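Local coordinates for envelopment polyprotein (Bovine Schmallenberg virus BH80/Germany/2011, PDB 7A56), which probably drives entry of the virus by fusing viral and host membranes, as a class II fusion glycoprotein captured here in its postfusion form, at residues Ser98-Ile103 against Ile340-Phe345; Cys162-Cys167 against Phe289-Val294; Thr357-Arg362 against Lys378-Thr383. One frame throughout, in Å; residues are numbered along the deposited sequence.

Overall arrangement
Contact 1 and contact 2 lie on opposite sides of the chain's centre, with centres about 97 Å apart, while contact 3 sits closer to contact 1, with nearest atoms about 8 Å away. Contact 1 is the buried one: aliphatic and aromatic side chains meet between two sheets, with no hydrogen bond across. Contact 2, partly buried at the far end of the elongated molecule, joins largely irregular segments through a lysine, a water and a salt bridge, beside two disulfides. Contact 3 is a surface hairpin pairing held mainly by backbone bonds, polar on one face and apolar on the other. No two contacts share a strand; contact 2 is nested within the loop closed by contact 1; contact 3 follows both.

Contact 1 of 3, residues Ser98-Ile103 against Ile340-Phe345; sequences SLFSII and IMLGDF
Ile102 and Leu342 reach toward each other tip to tip, their CD1 methyls 3.9 Å apart. On Ile102, CG1 is anti to the carbonyl carbon (chi1 -62°) and the chain beyond it is straight (chi2 177°), which carries CD1 across to the facing strand. The same methyl also meets Ile340, but there the two side chains slide past each other in opposite directions, and it is the CG2 branch of Ile340 that it touches, at 4.1 Å. No hydrogen bond links the segments: their strand axes stay 11.1 Å apart and run nearly antiparallel, at 157°, the spacing of two sheets packed face to face in a beta sandwich. Strand 98-134 is paired here with strand 86-92, and strand 335-343 with strand 70-80. A classic bulge at Leu99 and Phe100, both opposite Ile91, brings two consecutive side chains into the packing. Leu99 crosses Phe345 at about a right angle, with its CD1 3.7 Å from CE1 of the ring; Leu342 C and Gly343 N lie at the edge of that ring, in its plane. Phe100 approaches more loosely, CZ standing 4.3 Å from Leu342 CD1, and its ring also packs on Ile27 and Gln31 of helix 23-40.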
loop_
_atom_site.group_PDB
_atom_site.type_symbol
_atom_site.label_atom_id
_atom_site.label_comp_id
_atom_site.label_asym_id
_atom_site.label_seq_id
_atom_site.Cartn_x
_atom_site.Cartn_y
_atom_site.Cartn_z
ATOM N N SER A 98 -24.705 28.490 30.866
ATOM C CA SER A 98 -23.410 27.998 30.393
ATOM C C SER A 98 -22.277 28.474 31.297
ATOM O O SER A 98 -22.279 29.603 31.778
ATOM C CB SER A 98 -23.160 28.470 28.953
ATOM O OG SER A 98 -23.906 27.688 28.026
ATOM N N LEU A 99 -21.295 27.608 31.517
ATOM C CA LEU A 99 -20.191 27.895 32.422
ATOM C C LEU A 99 -18.889 28.053 31.652
ATOM O O LEU A 99 -18.271 29.124 31.693
ATOM C CB LEU A 99 -20.054 26.776 33.465
ATOM C CG LEU A 99 -21.190 26.542 34.476
ATOM C CD1 LEU A 99 -21.189 25.103 34.911
ATOM C CD2 LEU A 99 -21.016 27.439 35.695
ATOM N N PHE A 100 -18.454 27.016 30.940
ATOM C CA PHE A 100 -17.221 27.181 30.167
ATOM C C PHE A 100 -17.174 26.091 29.120
ATOM O O PHE A 100 -18.070 25.253 29.042
ATOM C CB PHE A 100 -15.952 27.176 31.045
ATOM C CG PHE A 100 -15.744 25.893 31.825
ATOM C CD1 PHE A 100 -16.323 25.744 33.075
ATOM C CD2 PHE A 100 -14.937 24.878 31.327
ATOM C CE1 PHE A 100 -16.160 24.600 33.805
ATOM C CE2 PHE A 100 -14.771 23.683 32.045
ATOM C CZ PHE A 100 -15.378 23.561 33.308
ATOM N N SER A 101 -16.087 26.074 28.339
ATOM C CA SER A 101 -15.951 25.122 27.251
ATOM C C SER A 101 -14.669 24.302 27.411
ATOM O O SER A 101 -13.670 24.773 27.979
ATOM C CB SER A 101 -15.956 25.835 25.906
ATOM O OG SER A 101 -14.700 26.442 25.714
ATOM N N ILE A 102 -14.761 23.040 26.993
ATOM C CA ILE A 102 -13.627 22.130 26.858
ATOM C C ILE A 102 -13.538 21.794 25.384
ATOM O O ILE A 102 -14.535 21.369 24.786
ATOM C CB ILE A 102 -13.821 20.856 27.699
ATOM C CG1 ILE A 102 -13.909 21.199 29.207
ATOM C CG2 ILE A 102 -12.728 19.853 27.459
ATOM C CD1 ILE A 102 -14.175 19.982 30.109
ATOM N N ILE A 103 -12.350 21.942 24.810
ATOM C CA ILE A 103 -12.101 21.633 23.401
ATOM C C ILE A 103 -11.208 20.401 23.350
ATOM O O ILE A 103 -10.218 20.320 24.090
ATOM C CB ILE A 103 -11.476 22.852 22.704
ATOM C CG1 ILE A 103 -12.542 23.967 22.566
ATOM C CG2 ILE A 103 -10.851 22.521 21.310
ATOM C CD1 ILE A 103 -11.896 25.351 22.284
ATOM N N ILE A 340 -16.025 12.776 29.098
ATOM C CA ILE A 340 -15.846 13.851 30.077
ATOM C C ILE A 340 -16.948 13.703 31.130
ATOM O O ILE A 340 -18.124 13.551 30.772
ATOM C CB ILE A 340 -15.945 15.239 29.410
ATOM C CG1 ILE A 340 -14.809 15.456 28.382
ATOM C CG2 ILE A 340 -15.997 16.373 30.476
ATOM C CD1 ILE A 340 -15.263 16.464 27.291
ATOM N N MET A 341 -16.542 13.630 32.401
ATOM C CA MET A 341 -17.442 13.439 33.563
ATOM C C MET A 341 -16.986 14.369 34.675
ATOM O O MET A 341 -16.046 14.036 35.414
ATOM C CB MET A 341 -17.385 11.982 34.008
ATOM C CG MET A 341 -18.365 11.608 35.196
ATOM S SD MET A 341 -18.648 9.822 35.065
ATOM C CE MET A 341 -20.333 9.711 35.694
ATOM N N LEU A 342 -17.664 15.522 34.816
ATOM C CA LEU A 342 -17.234 16.548 35.760
ATOM C C LEU A 342 -18.063 16.562 37.051
ATOM O O LEU A 342 -17.688 17.246 38.011
ATOM C CB LEU A 342 -17.299 17.931 35.096
ATOM C CG LEU A 342 -16.552 18.031 33.766
ATOM C CD1 LEU A 342 -16.522 19.464 33.162
ATOM C CD2 LEU A 342 -15.131 17.559 33.958
ATOM N N GLY A 343 -19.169 15.862 37.092
ATOM C CA GLY A 343 -20.100 16.081 38.213
ATOM C C GLY A 343 -21.492 16.324 37.674
ATOM O O GLY A 343 -21.825 15.786 36.620
ATOM N N ASP A 344 -22.310 17.145 38.345
ATOM C CA ASP A 344 -23.714 17.314 37.979
ATOM C C ASP A 344 -23.879 18.463 36.993
ATOM O O ASP A 344 -24.189 19.607 37.354
ATOM C CB ASP A 344 -24.540 17.530 39.258
ATOM C CG ASP A 344 -26.034 17.714 38.996
ATOM O OD1 ASP A 344 -26.581 17.236 37.971
ATOM O OD2 ASP A 344 -26.687 18.321 39.874
ATOM N N PHE A 345 -23.635 18.158 35.707
ATOM C CA PHE A 345 -23.644 19.169 34.664
ATOM C C PHE A 345 -24.446 18.700 33.458
ATOM O O PHE A 345 -24.732 17.512 33.297
ATOM C CB PHE A 345 -22.204 19.517 34.262
ATOM C CG PHE A 345 -21.432 20.077 35.391
ATOM C CD1 PHE A 345 -21.607 21.391 35.767
ATOM C CD2 PHE A 345 -20.596 19.283 36.124
ATOM C CE1 PHE A 345 -20.923 21.919 36.823
ATOM C CE2 PHE A 345 -19.910 19.812 37.203
ATOM C CZ PHE A 345 -20.058 21.135 37.534
#

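Contact 2 of 3, residues Cys162-Cys167 against Phe289-Val294; sequences CEEWGC and FNRKDV
Cys162 and Lys292 meet where two largely irregular segments come together in a disulfide-rich end of the elongated molecule, a position consistent with the membrane-facing tip of a class II fusion protein. Two disulfides tie the first segment to the fold: Cys162 is bonded to Cys286, and Cys167, which closes a type II beta turn begun at Glu164, to Cys135. The one direct hydrogen bond assigned between the segments runs from Lys292 NZ to Cys162 O, 3.0 Å long, with the donor above the carbonyl plane, 60° out of it. Bends at chi2 and chi4 curl the lysine chain past the sulfur, leaving CE 3.9 Å from Cys162 SG. A water extends the grip, accepting from both Lys292 NZ and the backbone N of Glu164, and a salt bridge to Glu133 gives the ammonium a further partner. Charge alone joins Glu164 to Arg291: OE1 lies over one face of the guanidinium, off toward its rim, 3.6 Å from NH2, with the carboxylate and guanidinium planes 83° apart and no N-H aimed at the oxygen. The backbone adds a CA-H...O contact from Phe289 CA to Glu163 O at 3.2 Å. Apolar packing is slight and lies at the exposed side, where Trp165 CD1 comes within 4.1 Å of Phe289 CD2. Phe289 O sits at the edge of the indole, in its plane, 3.6 Å from Trp165 CB.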
loop_
_atom_site.group_PDB
_atom_site.type_symbol
_atom_site.label_atom_id
_atom_site.label_comp_id
_atom_site.label_asym_id
_atom_site.label_seq_id
_atom_site.Cartn_x
_atom_site.Cartn_y
_atom_site.Cartn_z
ATOM N N CYS A 162 47.124 -3.244 -39.947
ATOM C CA CYS A 162 46.487 -3.110 -38.649
ATOM C C CYS A 162 47.372 -3.822 -37.624
ATOM O O CYS A 162 46.934 -4.682 -36.876
ATOM C CB CYS A 162 45.088 -3.705 -38.674
ATOM S SG CYS A 162 44.121 -3.123 -37.265
ATOM N N GLU A 163 48.634 -3.423 -37.581
ATOM C CA GLU A 163 49.630 -4.067 -36.750
ATOM C C GLU A 163 50.265 -3.050 -35.826
ATOM O O GLU A 163 50.641 -1.959 -36.269
ATOM C CB GLU A 163 50.813 -4.671 -37.611
ATOM C CG GLU A 163 50.441 -5.665 -38.706
ATOM C CD GLU A 163 50.064 -7.045 -38.173
ATOM O OE1 GLU A 163 49.860 -7.172 -36.964
ATOM O OE2 GLU A 163 49.995 -8.011 -38.978
ATOM N N GLU A 164 50.522 -3.457 -34.587
ATOM C CA GLU A 164 51.471 -2.662 -33.819
ATOM C C GLU A 164 52.874 -2.841 -34.381
ATOM O O GLU A 164 53.133 -3.719 -35.199
ATOM C CB GLU A 164 51.441 -3.047 -32.344
ATOM C CG GLU A 164 52.012 -4.426 -31.998
ATOM C CD GLU A 164 52.026 -4.619 -30.467
ATOM O OE1 GLU A 164 52.574 -3.742 -29.766
ATOM O OE2 GLU A 164 51.454 -5.599 -29.960
ATOM N N TRP A 165 53.788 -1.971 -33.949
ATOM C CA TRP A 165 55.145 -1.981 -34.489
ATOM C C TRP A 165 55.782 -3.356 -34.274
ATOM O O TRP A 165 55.786 -3.876 -33.154
ATOM C CB TRP A 165 55.960 -0.854 -33.828
ATOM C CG TRP A 165 57.301 -0.517 -34.529
ATOM C CD1 TRP A 165 57.546 0.489 -35.459
ATOM C CD2 TRP A 165 58.547 -1.174 -34.329
ATOM N NE1 TRP A 165 58.868 0.480 -35.830
ATOM C CE2 TRP A 165 59.503 -0.534 -35.162
ATOM C CE3 TRP A 165 58.951 -2.246 -33.535
ATOM C CZ2 TRP A 165 60.825 -0.937 -35.217
ATOM C CZ3 TRP A 165 60.267 -2.646 -33.593
ATOM C CH2 TRP A 165 61.191 -1.992 -34.423
ATOM N N GLY A 166 56.227 -3.985 -35.359
ATOM C CA GLY A 166 56.921 -5.266 -35.288
ATOM C C GLY A 166 56.043 -6.507 -35.269
ATOM O O GLY A 166 56.574 -7.633 -35.192
ATOM N N CYS A 167 54.722 -6.349 -35.357
ATOM C CA CYS A 167 53.816 -7.488 -35.403
ATOM C C CYS A 167 53.507 -7.873 -36.846
ATOM O O CYS A 167 53.184 -7.017 -37.666
ATOM C CB CYS A 167 52.526 -7.140 -34.633
ATOM S SG CYS A 167 51.371 -8.511 -34.427
ATOM N N PHE A 289 51.760 0.433 -38.561
ATOM C CA PHE A 289 52.805 -0.031 -37.632
ATOM C C PHE A 289 52.771 0.764 -36.333
ATOM O O PHE A 289 53.801 1.256 -35.848
ATOM C CB PHE A 289 54.201 -0.007 -38.262
ATOM C CG PHE A 289 54.540 1.273 -38.983
ATOM C CD1 PHE A 289 54.200 1.447 -40.322
ATOM C CD2 PHE A 289 55.217 2.298 -38.329
ATOM C CE1 PHE A 289 54.513 2.640 -40.979
ATOM C CE2 PHE A 289 55.546 3.490 -38.990
ATOM C CZ PHE A 289 55.179 3.665 -40.309
ATOM N N ASN A 290 51.582 0.820 -35.735
ATOM C CA ASN A 290 51.387 1.477 -34.454
ATOM C C ASN A 290 50.187 0.848 -33.779
ATOM O O ASN A 290 49.340 0.237 -34.432
ATOM C CB ASN A 290 51.178 2.962 -34.625
ATOM C CG ASN A 290 51.893 3.747 -33.557
ATOM O OD1 ASN A 290 51.457 3.793 -32.399
ATOM N ND2 ASN A 290 53.007 4.330 -33.917
ATOM N N ARG A 291 50.116 1.021 -32.456
ATOM C CA ARG A 291 48.996 0.505 -31.682
ATOM C C ARG A 291 47.680 1.032 -32.230
ATOM O O ARG A 291 47.628 2.149 -32.756
ATOM C CB ARG A 291 49.146 0.908 -30.208
ATOM C CG ARG A 291 50.085 -0.002 -29.456
ATOM C CD ARG A 291 50.497 0.578 -28.111
ATOM N NE ARG A 291 51.386 -0.358 -27.416
ATOM C CZ ARG A 291 52.640 -0.650 -27.788
ATOM N NH1 ARG A 291 53.193 -0.088 -28.866
ATOM N NH2 ARG A 291 53.354 -1.523 -27.081
ATOM N N LYS A 292 46.634 0.189 -32.170
ATOM C CA LYS A 292 45.281 0.592 -32.562
ATOM C C LYS A 292 44.724 1.660 -31.620
ATOM O O LYS A 292 45.093 1.726 -30.443
ATOM C CB LYS A 292 44.336 -0.633 -32.581
ATOM C CG LYS A 292 44.896 -1.730 -33.583
ATOM C CD LYS A 292 44.634 -3.168 -33.033
ATOM C CE LYS A 292 45.525 -4.186 -33.825
ATOM N NZ LYS A 292 46.906 -3.716 -34.018
ATOM N N ASP A 293 43.835 2.504 -32.155
ATOM C CA ASP A 293 43.060 3.449 -31.322
ATOM C C ASP A 293 41.755 2.819 -30.906
ATOM O O ASP A 293 40.994 2.355 -31.757
ATOM C CB ASP A 293 42.764 4.751 -32.066
ATOM C CG ASP A 293 44.010 5.442 -32.577
ATOM O OD1 ASP A 293 45.014 5.570 -31.842
ATOM O OD2 ASP A 293 44.000 5.880 -33.746
ATOM N N VAL A 294 41.456 2.878 -29.597
ATOM C CA VAL A 294 40.210 2.382 -29.036
ATOM C C VAL A 294 39.152 3.460 -29.189
ATOM O O VAL A 294 39.393 4.620 -28.835
ATOM C CB VAL A 294 40.418 1.998 -27.563
ATOM C CG1 VAL A 294 39.104 1.743 -26.849
ATOM C CG2 VAL A 294 41.336 0.750 -27.495
HETATM O O HOH W 1 48.993 -5.851 -33.851
#

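Contact 3 of 3, residues Thr357-Arg362 against Lys378-Thr383; sequences TIDEIR and KLSTNT
A beta hairpin formed by strands 356-365 and 373-381 carries this contact, at the edge of a four-stranded antiparallel sheet in the C-terminal part of the chain, probably the immunoglobulin-like third domain of class II fusion proteins. Thr357 and Ser380 form an antiparallel hydrogen-bonded pair, exchanging two backbone bonds, Thr357 N to Ser380 O and Ser380 N to Thr357 O. Ile358 and Leu379 follow as a non-hydrogen-bonded pair, after which the register slips by one residue: Asp359 and Glu360 both face Lys378 in a classic beta bulge. Lys378 O therefore receives two backbone donors. Glu360 N approaches in the carbonyl plane on a lone pair at 3.2 Å; Asp359 N comes nearer, but its separation is so short that its exact geometry is doubtful. Lys378 N answers with a bond to Glu360 O.

The bulge turns Asp359 toward the partner strand, where its carboxylate ties two hydroxyls together. Ser380 OG donates to OD2 along the syn lone pair at 2.7 Å, and Thr357 OG1 donates to OD1 of the same group at 2.8 Å, which should fix the rotation of the carboxylate. With chi1 at 58°, Thr357 holds OG1 between its backbone N and carbonyl carbon, on the way to Asp359 and 3.2 Å from Ser380 CB. Glu360 and Lys378 lie side by side, pointing the same way: Glu360 CG lies 3.5 Å from Lys378 CB, and beyond it Glu360 OE1 forms a salt bridge with Lys378 NZ at 3.5 Å. On the other face, Ile358 and Leu379 also run alongside each other, and both pack on Val426 of the neighbouring sheet. Their contact is tight, Ile358 CG1 standing only 3.5 Å from Leu379 CD2.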
loop_
_atom_site.group_PDB
_atom_site.type_symbol
_atom_site.label_atom_id
_atom_site.label_comp_id
_atom_site.label_asym_id
_atom_site.label_seq_id
_atom_site.Cartn_x
_atom_site.Cartn_y
_atom_site.Cartn_z
ATOM N N THR A 357 -9.297 32.959 4.282
ATOM C CA THR A 357 -9.220 33.687 3.026
ATOM C C THR A 357 -7.975 33.241 2.262
ATOM O O THR A 357 -6.908 33.025 2.852
ATOM C CB THR A 357 -9.174 35.223 3.226
ATOM O OG1 THR A 357 -8.046 35.571 4.048
ATOM C CG2 THR A 357 -10.492 35.764 3.867
ATOM N N ILE A 358 -8.112 33.103 0.947
ATOM C CA ILE A 358 -6.957 32.873 0.074
ATOM C C ILE A 358 -6.448 34.232 -0.382
ATOM O O ILE A 358 -7.010 34.844 -1.289
ATOM C CB ILE A 358 -7.306 31.984 -1.109
ATOM C CG1 ILE A 358 -7.783 30.628 -0.590
ATOM C CG2 ILE A 358 -6.073 31.916 -2.054
ATOM C CD1 ILE A 358 -8.391 29.726 -1.626
ATOM N N ASP A 359 -5.394 34.728 0.270
ATOM C CA ASP A 359 -4.964 36.096 0.021
ATOM C C ASP A 359 -4.276 36.207 -1.324
ATOM O O ASP A 359 -4.432 37.213 -2.024
ATOM C CB ASP A 359 -4.035 36.576 1.138
ATOM C CG ASP A 359 -4.679 36.458 2.514
ATOM O OD1 ASP A 359 -5.915 36.543 2.568
ATOM O OD2 ASP A 359 -3.966 36.280 3.526
ATOM N N GLU A 360 -3.518 35.190 -1.707
ATOM C CA GLU A 360 -3.067 35.193 -3.091
ATOM C C GLU A 360 -2.811 33.770 -3.536
ATOM O O GLU A 360 -2.718 32.852 -2.719
ATOM C CB GLU A 360 -1.840 36.060 -3.294
ATOM C CG GLU A 360 -0.815 36.097 -2.206
ATOM C CD GLU A 360 0.361 36.983 -2.612
ATOM O OE1 GLU A 360 0.461 38.123 -2.096
ATOM O OE2 GLU A 360 1.163 36.550 -3.483
ATOM N N ILE A 361 -2.742 33.600 -4.855
ATOM C CA ILE A 361 -2.491 32.297 -5.467
ATOM C C ILE A 361 -1.718 32.518 -6.759
ATOM O O ILE A 361 -2.120 33.314 -7.615
ATOM C CB ILE A 361 -3.793 31.511 -5.728
ATOM C CG1 ILE A 361 -3.506 30.221 -6.493
ATOM C CG2 ILE A 361 -4.816 32.375 -6.464
ATOM C CD1 ILE A 361 -4.737 29.299 -6.592
ATOM N N ARG A 362 -0.601 31.805 -6.887
ATOM C CA ARG A 362 0.257 31.831 -8.070
ATOM C C ARG A 362 0.447 30.387 -8.514
ATOM O O ARG A 362 0.780 29.534 -7.686
ATOM C CB ARG A 362 1.613 32.460 -7.748
ATOM C CG ARG A 362 1.578 33.927 -7.369
ATOM C CD ARG A 362 0.569 34.680 -8.221
ATOM N NE ARG A 362 1.106 35.912 -8.778
ATOM C CZ ARG A 362 1.521 36.049 -10.034
ATOM N NH1 ARG A 362 1.991 37.212 -10.453
ATOM N NH2 ARG A 362 1.461 35.021 -10.873
ATOM N N LYS A 378 -1.098 32.021 -0.467
ATOM C CA LYS A 378 -1.060 32.707 0.821
ATOM C C LYS A 378 -2.465 32.704 1.433
ATOM O O LYS A 378 -3.405 33.261 0.840
ATOM C CB LYS A 378 -0.523 34.133 0.673
ATOM C CG LYS A 378 0.953 34.197 0.292
ATOM C CD LYS A 378 1.650 35.314 1.049
ATOM C CE LYS A 378 3.062 35.535 0.536
ATOM N NZ LYS A 378 3.142 36.491 -0.619
ATOM N N LEU A 379 -2.576 32.101 2.619
ATOM C CA LEU A 379 -3.832 31.879 3.344
ATOM C C LEU A 379 -3.838 32.653 4.649
ATOM O O LEU A 379 -2.819 32.703 5.347
ATOM C CB LEU A 379 -4.057 30.414 3.726
ATOM C CG LEU A 379 -4.285 29.416 2.615
ATOM C CD1 LEU A 379 -4.947 28.198 3.182
ATOM C CD2 LEU A 379 -5.120 30.053 1.532
ATOM N N SER A 380 -5.003 33.211 4.987
ATOM C CA SER A 380 -5.304 33.735 6.322
ATOM C C SER A 380 -6.361 32.850 6.980
ATOM O O SER A 380 -7.254 32.330 6.310
ATOM C CB SER A 380 -5.796 35.180 6.266
ATOM O OG SER A 380 -4.715 36.062 6.066
ATOM N N THR A 381 -6.220 32.637 8.280
ATOM C CA THR A 381 -7.206 31.841 9.003
ATOM C C THR A 381 -7.308 32.371 10.419
ATOM O O THR A 381 -6.328 32.858 10.998
ATOM C CB THR A 381 -6.851 30.333 8.989
ATOM O OG1 THR A 381 -7.801 29.600 9.767
ATOM C CG2 THR A 381 -5.408 30.071 9.540
ATOM N N ASN A 382 -8.518 32.318 10.962
ATOM C CA ASN A 382 -8.715 32.765 12.338
ATOM C C ASN A 382 -8.453 31.642 13.355
ATOM O O ASN A 382 -8.578 31.880 14.571
ATOM C CB ASN A 382 -10.130 33.381 12.505
ATOM C CG ASN A 382 -11.279 32.368 12.306
ATOM O OD1 ASN A 382 -11.159 31.347 11.636
ATOM N ND2 ASN A 382 -12.407 32.681 12.900
ATOM N N THR A 383 -7.999 30.471 12.893
ATOM C CA THR A 383 -7.854 29.311 13.759
ATOM C C THR A 383 -6.934 28.270 13.112
ATOM O O THR A 383 -6.934 28.080 11.901
ATOM C CB THR A 383 -9.220 28.658 14.101
ATOM O OG1 THR A 383 -9.038 27.611 15.064
ATOM C CG2 THR A 383 -9.977 28.090 12.882
#